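Local coordinates for protein LpxE (Aquifex aeolicus, PDB 6EBU) that probably removes the 1-phosphate group from lipid A in the bacterial membrane, as a phosphatase of the PAP2 superfamily, at residues N24-P28 against L29-F33; F37-L40 against G41-Y44; L66-M69 against L70-L74; G147-F150 against P151-F155. The protein carries 1 engineered substitution. One frame throughout, in Å; residues are numbered along the deposited sequence.

In the fold
All four contacts are local, made between residues close in sequence. Interaction 1 lies on the surface, where the loop after helix 13-24 enters helix 28-37, and is largely polar: a cap, a salt bridge and a water. Interaction 2 takes up the chain where that same helix ends and is partly buried, built on a doubly gripped carbonyl and two tyrosines. Interaction 3, also partly buried, is regular helix within 61-82, on the opposite side of the chain's centre from interaction 1, and combines backbone bonds, a threonine hydroxyl and apolar side chains. Interaction 4 is buried at the start of helix 151-170, about 17 Å from interaction 1 between centres, and carries the histidine bound to sulfate.

Interaction 1. Residues N24-P28 against L29-F33; sequences NARHP and LLDVF. With BOG (octyl beta-D-glucopyranoside), chain C.
His27 and Leu29 make the cap that starts helix 28-37. The imidazole ND1 of His27 accepts from Leu29 N at 3.0 Å, with the donor close to the ring plane and a fairly straight N-H...N angle of 159°. The torsion explains it: with CG turned anti to the backbone N (chi1 -168°), the ring lies alongside the Leu29 side chain, and CE1 of His27 comes within 3.6 Å of Leu29 CG. Pro28 CD sits over one face of the ring, toward its rim.

Two main-chain bonds begin the helical ladder: Asp31 N to His27 O and Val32 N to Pro28 O, both 3.0 Å.

The charged pair is Arg26 and Asp31. Bent at chi3, the arginine brings NH2 to 3.4 Å from Asp31 OD1, a long salt bridge in which guanidinium and carboxylate planes stand 37° apart. A water joins them on the other oxygen, donating a hydrogen bond to Asp31 OD2 and accepting weakly from Arg26 NE. Tyr145 ties both down: its hydroxyl bonds Asp31 OD1, its carbonyl takes Arg26 NH1, and its ring makes a cation-pi contact with the guanidinium. Were Asp31 an alanine, Arg26 would probably lose its carboxylate mate and Tyr145 OH this partner.

Leu30 CD1 lies 3.9 Å from the carbonyl oxygen of Ala25, while its CD2 and one face of the Phe33 ring meet an octyl glucoside.

Taken together, this is a helix N-terminus with a histidine N-cap and a proline in the first turn, whose missing N-H costs no bond there.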
loop_
_atom_site.group_PDB
_atom_site.type_symbol
_atom_site.label_atom_id
_atom_site.label_comp_id
_atom_site.label_asym_id
_atom_site.label_seq_id
_atom_site.Cartn_x
_atom_site.Cartn_y
_atom_site.Cartn_z
ATOM N N ASN A 24 -12.844 -6.814 11.652
ATOM C CA ASN A 24 -13.392 -7.422 12.858
ATOM C C ASN A 24 -12.670 -8.696 13.277
ATOM O O ASN A 24 -12.777 -9.092 14.442
ATOM C CB ASN A 24 -14.884 -7.724 12.673
ATOM C CG ASN A 24 -15.718 -6.463 12.516
ATOM O OD1 ASN A 24 -15.428 -5.432 13.124
ATOM N ND2 ASN A 24 -16.760 -6.542 11.697
ATOM N N ALA A 25 -11.942 -9.342 12.364
ATOM C CA ALA A 25 -11.182 -10.553 12.676
ATOM C C ALA A 25 -9.842 -10.137 13.278
ATOM O O ALA A 25 -8.813 -10.048 12.603
ATOM C CB ALA A 25 -11.004 -11.408 11.429
ATOM N N ARG A 26 -9.860 -9.884 14.582
ATOM C CA ARG A 26 -8.735 -9.277 15.274
ATOM C C ARG A 26 -8.165 -10.211 16.334
ATOM O O ARG A 26 -8.740 -11.249 16.671
ATOM C CB ARG A 26 -9.148 -7.951 15.920
ATOM C CG ARG A 26 -10.029 -7.102 15.038
ATOM C CD ARG A 26 -10.180 -5.713 15.614
ATOM N NE ARG A 26 -8.928 -4.963 15.597
ATOM C CZ ARG A 26 -8.410 -4.402 14.509
ATOM N NH1 ARG A 26 -9.031 -4.509 13.342
ATOM N NH2 ARG A 26 -7.270 -3.732 14.589
ATOM N N HIS A 27 -7.010 -9.806 16.857
ATOM C CA HIS A 27 -6.281 -10.487 17.918
ATOM C C HIS A 27 -5.171 -9.562 18.404
ATOM O O HIS A 27 -4.597 -8.815 17.602
ATOM C CB HIS A 27 -5.711 -11.820 17.426
ATOM C CG HIS A 27 -5.198 -12.698 18.524
ATOM N ND1 HIS A 27 -3.962 -12.518 19.107
ATOM C CD2 HIS A 27 -5.759 -13.758 19.155
ATOM C CE1 HIS A 27 -3.782 -13.429 20.045
ATOM N NE2 HIS A 27 -4.857 -14.194 20.095
ATOM N N PRO A 28 -4.856 -9.564 19.703
ATOM C CA PRO A 28 -3.774 -8.687 20.189
ATOM C C PRO A 28 -2.447 -8.912 19.488
ATOM O O PRO A 28 -1.702 -7.952 19.259
ATOM C CB PRO A 28 -3.694 -9.034 21.683
ATOM C CG PRO A 28 -5.069 -9.499 22.027
ATOM C CD PRO A 28 -5.577 -10.221 20.809
ATOM N N LEU A 29 -2.127 -10.162 19.142
ATOM C CA LEU A 29 -0.887 -10.434 18.423
ATOM C C LEU A 29 -0.916 -9.853 17.017
ATOM O O LEU A 29 0.123 -9.422 16.506
ATOM C CB LEU A 29 -0.626 -11.937 18.370
ATOM C CG LEU A 29 -0.275 -12.598 19.702
ATOM C CD1 LEU A 29 0.063 -14.059 19.485
ATOM C CD2 LEU A 29 0.879 -11.865 20.367
ATOM N N LEU A 30 -2.087 -9.841 16.373
ATOM C CA LEU A 30 -2.205 -9.176 15.081
ATOM C C LEU A 30 -2.039 -7.670 15.225
ATOM O O LEU A 30 -1.433 -7.023 14.362
ATOM C CB LEU A 30 -3.551 -9.512 14.441
ATOM C CG LEU A 30 -3.607 -10.778 13.590
ATOM C CD1 LEU A 30 -5.014 -10.997 13.059
ATOM C CD2 LEU A 30 -2.608 -10.685 12.450
ATOM N N ASP A 31 -2.569 -7.099 16.311
ATOM C CA ASP A 31 -2.414 -5.669 16.555
ATOM C C ASP A 31 -0.947 -5.291 16.686
ATOM O O ASP A 31 -0.511 -4.269 16.143
ATOM C CB ASP A 31 -3.175 -5.260 17.818
ATOM C CG ASP A 31 -4.680 -5.356 17.660
ATOM O OD1 ASP A 31 -5.156 -5.611 16.536
ATOM O OD2 ASP A 31 -5.392 -5.165 18.668
ATOM N N VAL A 32 -0.170 -6.103 17.404
ATOM C CA VAL A 32 1.247 -5.807 17.582
ATOM C C VAL A 32 1.998 -6.002 16.271
ATOM O O VAL A 32 2.798 -5.152 15.864
ATOM C CB VAL A 32 1.845 -6.673 18.706
ATOM C CG1 VAL A 32 3.347 -6.465 18.786
ATOM C CG2 VAL A 32 1.187 -6.344 20.040
ATOM N N PHE A 33 1.745 -7.123 15.587
ATOM C CA PHE A 33 2.462 -7.414 14.350
ATOM C C PHE A 33 2.251 -6.315 13.317
ATOM O O PHE A 33 3.211 -5.822 12.714
ATOM C CB PHE A 33 2.024 -8.764 13.781
ATOM C CG PHE A 33 2.547 -9.030 12.395
ATOM C CD1 PHE A 33 3.816 -9.557 12.210
ATOM C CD2 PHE A 33 1.778 -8.736 11.278
ATOM C CE1 PHE A 33 4.307 -9.796 10.937
ATOM C CE2 PHE A 33 2.263 -8.968 10.005
ATOM C CZ PHE A 33 3.529 -9.501 9.832
HETATM O O1 BOG C . 0.673 -12.592 11.109
HETATM C "C1'" BOG C . 0.898 -12.408 12.507
HETATM C "C2'" BOG C . 0.236 -13.562 13.292
HETATM C "C3'" BOG C . 0.567 -13.420 14.810
HETATM C "C4'" BOG C . 0.855 -14.822 15.417
HETATM C "C5'" BOG C . 1.690 -15.656 14.422
HETATM C "C6'" BOG C . 2.537 -16.705 15.173
HETATM C "C7'" BOG C . 3.061 -17.726 14.166
HETATM C "C8'" BOG C . 3.937 -18.761 14.878
HETATM O O HOH W 1 -8.283 -4.465 18.804
#

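Interaction 2. Residues F37-L40 against G41-Y44; sequences FAYL and GSGY. With BOG (octyl beta-D-glucopyranoside), chain G.
Gly41 closes the first turn onto Ala38: Gly41 N donates to Ala38 O at 2.9 Å, a three-residue spacing that suits the 3-10 geometry of this region.

Ser42 does the most work. Its backbone N reaches Tyr39 O at 3.1 Å, and its hydroxyl OG donates to that same oxygen at 2.7 Å, so one carbonyl is gripped twice by one residue. The amide stands well above the carbonyl plane, whereas OG is tilted from it by only 19°. With chi1 at 69°, OG lies between the backbone N and the carbonyl carbon, folded back toward Tyr39 and over one face of its ring, near the rim. The same OG weakly accepts from Tyr44 N, which closes an ST turn. With an alanine at Ser42, Tyr39 O would probably lose the shorter of its two bonds and Tyr44 N its weak acceptor.

Gly43 lies against the octyl glucoside, its O 3.5 Å from C6' of the detergent.

Tyr44 then brings its CB up to the end of the Tyr39 phenol, 3.2 Å from OH and 3.4 Å from CZ. The two rings are nearly parallel, planes 15° apart, yet slid so far that they barely overlap, with centroids at 5.8 Å. Detergent C2' packs over a face of the Tyr44 ring.

The turn links helix 28-37 to helix 46-56 and leans on helix 126-145, where Tyr135 OH bonds Leu40 O, the Phe37 side chain touches Tyr135, Leu138 and Ile139, and Ala38 touches Glu142.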
loop_
_atom_site.group_PDB
_atom_site.type_symbol
_atom_site.label_atom_id
_atom_site.label_comp_id
_atom_site.label_asym_id
_atom_site.label_seq_id
_atom_site.Cartn_x
_atom_site.Cartn_y
_atom_site.Cartn_z
ATOM N N PHE A 37 4.797 -3.768 11.743
ATOM C CA PHE A 37 5.012 -3.972 10.317
ATOM C C PHE A 37 4.694 -2.738 9.480
ATOM O O PHE A 37 5.211 -2.620 8.364
ATOM C CB PHE A 37 4.158 -5.150 9.835
ATOM C CG PHE A 37 4.567 -5.696 8.497
ATOM C CD1 PHE A 37 5.627 -6.580 8.390
ATOM C CD2 PHE A 37 3.881 -5.337 7.349
ATOM C CE1 PHE A 37 6.000 -7.089 7.163
ATOM C CE2 PHE A 37 4.252 -5.842 6.119
ATOM C CZ PHE A 37 5.314 -6.718 6.026
ATOM N N ALA A 38 3.862 -1.823 9.991
ATOM C CA ALA A 38 3.399 -0.695 9.187
ATOM C C ALA A 38 4.553 0.165 8.682
ATOM O O ALA A 38 4.475 0.716 7.577
ATOM C CB ALA A 38 2.423 0.159 9.996
ATOM N N TYR A 39 5.626 0.283 9.470
ATOM C CA TYR A 39 6.771 1.104 9.087
ATOM C C TYR A 39 7.350 0.688 7.740
ATOM O O TYR A 39 7.854 1.534 6.994
ATOM C CB TYR A 39 7.846 1.016 10.171
ATOM C CG TYR A 39 8.993 1.985 10.006
ATOM C CD1 TYR A 39 8.954 3.238 10.603
ATOM C CD2 TYR A 39 10.121 1.644 9.270
ATOM C CE1 TYR A 39 9.999 4.129 10.463
ATOM C CE2 TYR A 39 11.174 2.528 9.126
ATOM C CZ TYR A 39 11.107 3.770 9.726
ATOM O OH TYR A 39 12.145 4.663 9.593
ATOM N N LEU A 40 7.290 -0.604 7.413
ATOM C CA LEU A 40 7.836 -1.097 6.158
ATOM C C LEU A 40 7.017 -0.672 4.947
ATOM O O LEU A 40 7.489 -0.829 3.815
ATOM C CB LEU A 40 7.941 -2.618 6.203
ATOM C CG LEU A 40 8.796 -3.132 7.359
ATOM C CD1 LEU A 40 8.748 -4.654 7.427
ATOM C CD2 LEU A 40 10.224 -2.622 7.230
ATOM N N GLY A 41 5.812 -0.152 5.150
ATOM C CA GLY A 41 5.019 0.416 4.085
ATOM C C GLY A 41 5.034 1.925 4.020
ATOM O O GLY A 41 4.313 2.501 3.201
ATOM N N SER A 42 5.829 2.585 4.856
ATOM C CA SER A 42 5.950 4.034 4.835
ATOM C C SER A 42 7.123 4.463 3.954
ATOM O O SER A 42 7.957 3.657 3.539
ATOM C CB SER A 42 6.132 4.573 6.252
ATOM O OG SER A 42 7.397 4.201 6.773
ATOM N N GLY A 43 7.181 5.764 3.671
ATOM C CA GLY A 43 8.283 6.306 2.901
ATOM C C GLY A 43 9.615 6.300 3.621
ATOM O O GLY A 43 10.637 6.595 2.995
ATOM N N TYR A 44 9.628 5.968 4.912
ATOM C CA TYR A 44 10.865 5.954 5.681
ATOM C C TYR A 44 11.769 4.779 5.338
ATOM O O TYR A 44 12.921 4.760 5.782
ATOM C CB TYR A 44 10.550 5.941 7.176
ATOM C CG TYR A 44 9.835 7.179 7.653
ATOM C CD1 TYR A 44 10.493 8.399 7.721
ATOM C CD2 TYR A 44 8.498 7.130 8.029
ATOM C CE1 TYR A 44 9.841 9.537 8.155
ATOM C CE2 TYR A 44 7.838 8.261 8.463
ATOM C CZ TYR A 44 8.514 9.462 8.523
ATOM O OH TYR A 44 7.859 10.592 8.956
HETATM O O1 BOG G . 4.835 7.912 5.067
HETATM C "C1'" BOG G . 5.558 8.774 4.189
HETATM C "C2'" BOG G . 6.737 9.423 4.951
HETATM C "C3'" BOG G . 7.507 10.398 4.006
HETATM C "C4'" BOG G . 9.035 10.131 4.097
HETATM C "C5'" BOG G . 9.741 10.746 2.867
HETATM C "C6'" BOG G . 11.058 9.998 2.568
HETATM C "C7'" BOG G . 11.330 10.041 1.064
HETATM C "C8'" BOG G . 12.830 9.905 0.795
#

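Interaction 3. Residues L66-M69 against L70-L74; sequences LAIM and LETVL. Engineered in segment 66-69: Met69 (natural residue Ile).
Ile68 O is gripped twice by Thr72: its backbone N at 2.8 Å makes the ordinary helical bond, and its hydroxyl OG1 donates to the same oxygen at 2.7 Å. The two donors approach from opposite faces of the carbonyl plane, the hydroxyl well above it. The side chain gets there because OG1 lies anti to the carbonyl carbon and beside the backbone N (chi1 -65°), which aims it back along the helix. The hydroxyl thereby has a partner without leaving its own helix, a familiar way for threonine and serine to sit in a membrane span. Most of helix 61-82 is predicted to be such a span, and its backbone ladder continues regularly: Leu70 N to Leu66 O and Glu71 N to Ala67 O are both 2.9 Å, and Val73 N to Met69 O is 3.1 Å. Met69 is engineered in place of the natural isoleucine.

On another side of the helix, Leu66 CD1 lies 3.9 Å from Leu70 CG, the two side chains crossing obliquely; Leu66 also touches Ser168 and Leu70 touches Cys164, both of helix 151-170.

Glu71 is buried. Its CG stands between the backbone N and the carbonyl carbon (chi1 64°), and the chain bends at chi2 to run alongside Ile68, whose CD1 is 3.5 Å from OE2. Ala111, Met112 and Thr115 of helix 108-121 also touch the Glu71 side chain.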
loop_
_atom_site.group_PDB
_atom_site.type_symbol
_atom_site.label_atom_id
_atom_site.label_comp_id
_atom_site.label_asym_id
_atom_site.label_seq_id
_atom_site.Cartn_x
_atom_site.Cartn_y
_atom_site.Cartn_z
ATOM N N LEU A 66 12.013 6.141 -10.580
ATOM C CA LEU A 66 11.010 6.634 -11.518
ATOM C C LEU A 66 9.632 6.060 -11.204
ATOM O O LEU A 66 8.619 6.754 -11.338
ATOM C CB LEU A 66 11.433 6.309 -12.952
ATOM C CG LEU A 66 10.349 6.143 -14.019
ATOM C CD1 LEU A 66 9.728 7.494 -14.351
ATOM C CD2 LEU A 66 10.932 5.505 -15.275
ATOM N N ALA A 67 9.574 4.803 -10.764
ATOM C CA ALA A 67 8.288 4.200 -10.431
ATOM C C ALA A 67 7.681 4.840 -9.190
ATOM O O ALA A 67 6.472 5.099 -9.148
ATOM C CB ALA A 67 8.450 2.694 -10.238
ATOM N N ILE A 68 8.503 5.101 -8.171
ATOM C CA ILE A 68 8.006 5.762 -6.968
ATOM C C ILE A 68 7.513 7.163 -7.301
ATOM O O ILE A 68 6.464 7.599 -6.814
ATOM C CB ILE A 68 9.095 5.779 -5.880
ATOM C CG1 ILE A 68 9.325 4.367 -5.337
ATOM C CG2 ILE A 68 8.711 6.719 -4.752
ATOM C CD1 ILE A 68 8.108 3.764 -4.677
ATOM N N MET A 69 8.252 7.885 -8.148
ATOM C CA MET A 69 7.797 9.197 -8.595
ATOM C C MET A 69 6.452 9.100 -9.301
ATOM O O MET A 69 5.559 9.925 -9.072
ATOM C CB MET A 69 8.834 9.823 -9.527
ATOM C CG MET A 69 9.919 10.618 -8.832
ATOM S SD MET A 69 11.094 11.299 -10.019
ATOM C CE MET A 69 9.982 12.071 -11.197
ATOM N N LEU A 70 6.290 8.095 -10.166
ATOM C CA LEU A 70 5.030 7.928 -10.886
ATOM C C LEU A 70 3.883 7.633 -9.926
ATOM O O LEU A 70 2.844 8.303 -9.962
ATOM C CB LEU A 70 5.162 6.812 -11.924
ATOM C CG LEU A 70 6.012 7.081 -13.167
ATOM C CD1 LEU A 70 6.148 5.817 -14.007
ATOM C CD2 LEU A 70 5.421 8.216 -13.990
ATOM N N GLU A 71 4.052 6.631 -9.057
ATOM C CA GLU A 71 2.959 6.253 -8.165
ATOM C C GLU A 71 2.657 7.357 -7.159
ATOM O O GLU A 71 1.488 7.607 -6.844
ATOM C CB GLU A 71 3.274 4.933 -7.453
ATOM C CG GLU A 71 4.471 4.966 -6.515
ATOM C CD GLU A 71 4.083 5.238 -5.071
ATOM O OE1 GLU A 71 2.871 5.345 -4.784
ATOM O OE2 GLU A 71 4.992 5.354 -4.223
ATOM N N THR A 72 3.689 8.044 -6.661
ATOM C CA THR A 72 3.466 9.105 -5.682
ATOM C C THR A 72 2.632 10.231 -6.277
ATOM O O THR A 72 1.663 10.692 -5.662
ATOM C CB THR A 72 4.803 9.649 -5.174
ATOM O OG1 THR A 72 5.501 8.620 -4.461
ATOM C CG2 THR A 72 4.577 10.840 -4.253
ATOM N N VAL A 73 2.995 10.686 -7.477
ATOM C CA VAL A 73 2.231 11.739 -8.139
ATOM C C VAL A 73 0.795 11.283 -8.368
ATOM O O VAL A 73 -0.164 12.004 -8.068
ATOM C CB VAL A 73 2.915 12.146 -9.456
ATOM C CG1 VAL A 73 1.957 12.931 -10.335
ATOM C CG2 VAL A 73 4.171 12.956 -9.171
ATOM N N LEU A 74 0.630 10.065 -8.888
ATOM C CA LEU A 74 -0.705 9.553 -9.169
ATOM C C LEU A 74 -1.522 9.367 -7.894
ATOM O O LEU A 74 -2.737 9.589 -7.904
ATOM C CB LEU A 74 -0.597 8.236 -9.940
ATOM C CG LEU A 74 -1.890 7.551 -10.378
ATOM C CD1 LEU A 74 -2.844 8.549 -11.014
ATOM C CD2 LEU A 74 -1.582 6.411 -11.337
#

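Interaction 4. Residues G147-F150 against P151-F155; sequences GVHF and PLDVF. With BOG (octyl beta-D-glucopyranoside), chain D; SO4 (sulfate ion), chain B.
His149 and Asp153 are the histidine and aspartate of the third PAP2 signature, in which relatives use the histidine to attack the phosphate and the aspartate to orient that histidine; the coordinates are consistent with such a pairing. His149 NE2 donates to sulfate O1 at 2.8 Å, while ND1, at the other side of the ring, makes a weak bond of 3.4 Å to Asp153 OD2. That oxygen lies near the imidazole plane, although the carboxylate itself is turned 73° to it.

A firmer grip on OD2 comes from Phe150 N, at 2.8 Å and 167°, reaching it from above the carboxylate plane. Phe150 is the N-cap of helix 151-170, so this is the N3 half of a capping box, and Ser104 OG bonds the same oxygen. Phe150 O accepts a weak bond from Val154 N at 3.3 Å, and Val154 CG1 rests 4.0 Å from His149 CB.

Lys79, Arg86, Gly108 N and Arg143 complete the sulfate site, probably where a substrate phosphate would bind. The segment opens on Gly147, whose Schellman motif ends helix 126-145, and Pro151 touches Ile144 of that helix and Leu18 and Phe19 of helix 13-24.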
loop_
_atom_site.group_PDB
_atom_site.type_symbol
_atom_site.label_atom_id
_atom_site.label_comp_id
_atom_site.label_asym_id
_atom_site.label_seq_id
_atom_site.Cartn_x
_atom_site.Cartn_y
_atom_site.Cartn_z
ATOM N N GLY A 147 -7.937 -0.245 10.104
ATOM C CA GLY A 147 -9.137 0.561 10.032
ATOM C C GLY A 147 -8.974 1.897 9.343
ATOM O O GLY A 147 -9.846 2.760 9.482
ATOM N N VAL A 148 -7.888 2.096 8.593
ATOM C CA VAL A 148 -7.631 3.381 7.949
ATOM C C VAL A 148 -7.901 3.359 6.452
ATOM O O VAL A 148 -7.826 4.418 5.809
ATOM C CB VAL A 148 -6.185 3.855 8.209
ATOM C CG1 VAL A 148 -5.927 3.964 9.705
ATOM C CG2 VAL A 148 -5.183 2.915 7.550
ATOM N N HIS A 149 -8.211 2.202 5.874
ATOM C CA HIS A 149 -8.479 2.113 4.448
ATOM C C HIS A 149 -9.590 1.105 4.198
ATOM O O HIS A 149 -9.848 0.214 5.013
ATOM C CB HIS A 149 -7.226 1.718 3.651
ATOM C CG HIS A 149 -6.306 2.864 3.359
ATOM N ND1 HIS A 149 -6.661 3.918 2.545
ATOM C CD2 HIS A 149 -5.038 3.114 3.767
ATOM C CE1 HIS A 149 -5.656 4.770 2.467
ATOM N NE2 HIS A 149 -4.660 4.308 3.201
ATOM N N PHE A 150 -10.256 1.272 3.055
ATOM C CA PHE A 150 -11.225 0.341 2.507
ATOM C C PHE A 150 -10.547 -0.596 1.519
ATOM O O PHE A 150 -9.493 -0.271 0.965
ATOM C CB PHE A 150 -12.348 1.098 1.800
ATOM C CG PHE A 150 -13.183 1.949 2.710
ATOM C CD1 PHE A 150 -14.178 1.385 3.489
ATOM C CD2 PHE A 150 -12.987 3.319 2.768
ATOM C CE1 PHE A 150 -14.959 2.172 4.319
ATOM C CE2 PHE A 150 -13.764 4.110 3.595
ATOM C CZ PHE A 150 -14.751 3.534 4.370
ATOM N N PRO A 151 -11.129 -1.774 1.282
ATOM C CA PRO A 151 -10.579 -2.670 0.251
ATOM C C PRO A 151 -10.447 -2.028 -1.119
ATOM O O PRO A 151 -9.548 -2.402 -1.882
ATOM C CB PRO A 151 -11.583 -3.829 0.238
ATOM C CG PRO A 151 -12.099 -3.868 1.635
ATOM C CD PRO A 151 -12.170 -2.435 2.090
ATOM N N LEU A 152 -11.319 -1.077 -1.460
ATOM C CA LEU A 152 -11.179 -0.372 -2.731
ATOM C C LEU A 152 -9.870 0.408 -2.787
ATOM O O LEU A 152 -9.208 0.451 -3.831
ATOM C CB LEU A 152 -12.369 0.565 -2.943
ATOM C CG LEU A 152 -12.250 1.562 -4.099
ATOM C CD1 LEU A 152 -12.193 0.831 -5.433
ATOM C CD2 LEU A 152 -13.392 2.566 -4.077
ATOM N N ASP A 153 -9.479 1.024 -1.668
ATOM C CA ASP A 153 -8.259 1.827 -1.644
ATOM C C ASP A 153 -7.019 0.963 -1.830
ATOM O O ASP A 153 -6.083 1.359 -2.536
ATOM C CB ASP A 153 -8.164 2.602 -0.331
ATOM C CG ASP A 153 -9.453 3.302 0.031
ATOM O OD1 ASP A 153 -10.167 3.750 -0.891
ATOM O OD2 ASP A 153 -9.749 3.408 1.240
ATOM N N VAL A 154 -6.985 -0.212 -1.200
ATOM C CA VAL A 154 -5.787 -1.038 -1.293
ATOM C C VAL A 154 -5.747 -1.796 -2.615
ATOM O O VAL A 154 -4.663 -2.099 -3.125
ATOM C CB VAL A 154 -5.685 -1.987 -0.085
ATOM C CG1 VAL A 154 -5.919 -1.220 1.209
ATOM C CG2 VAL A 154 -6.661 -3.141 -0.215
ATOM N N PHE A 155 -6.907 -2.102 -3.201
ATOM C CA PHE A 155 -6.912 -2.764 -4.501
ATOM C C PHE A 155 -6.425 -1.820 -5.591
ATOM O O PHE A 155 -5.585 -2.192 -6.420
ATOM C CB PHE A 155 -8.311 -3.286 -4.825
ATOM C CG PHE A 155 -8.407 -3.957 -6.166
ATOM C CD1 PHE A 155 -7.910 -5.238 -6.353
ATOM C CD2 PHE A 155 -8.985 -3.304 -7.244
ATOM C CE1 PHE A 155 -7.993 -5.858 -7.588
ATOM C CE2 PHE A 155 -9.070 -3.917 -8.481
ATOM C CZ PHE A 155 -8.574 -5.196 -8.653
HETATM O O1 BOG D . -4.609 -6.547 -7.090
HETATM C "C1'" BOG D . -4.094 -7.216 -5.940
HETATM C "C2'" BOG D . -4.575 -6.490 -4.664
HETATM C "C3'" BOG D . -3.855 -7.078 -3.409
HETATM C "C4'" BOG D . -4.257 -6.250 -2.158
HETATM C "C5'" BOG D . -4.090 -7.109 -0.888
HETATM C "C6'" BOG D . -5.096 -6.646 0.185
HETATM C "C7'" BOG D . -5.906 -7.845 0.671
HETATM C "C8'" BOG D . -6.651 -7.477 1.954
HETATM S S SO4 B . -1.963 6.129 3.108
HETATM O O1 SO4 B . -1.939 4.699 3.412
HETATM O O2 SO4 B . -2.420 6.870 4.278
HETATM O O3 SO4 B . -2.878 6.359 1.994
HETATM O O4 SO4 B . -0.622 6.574 2.742
#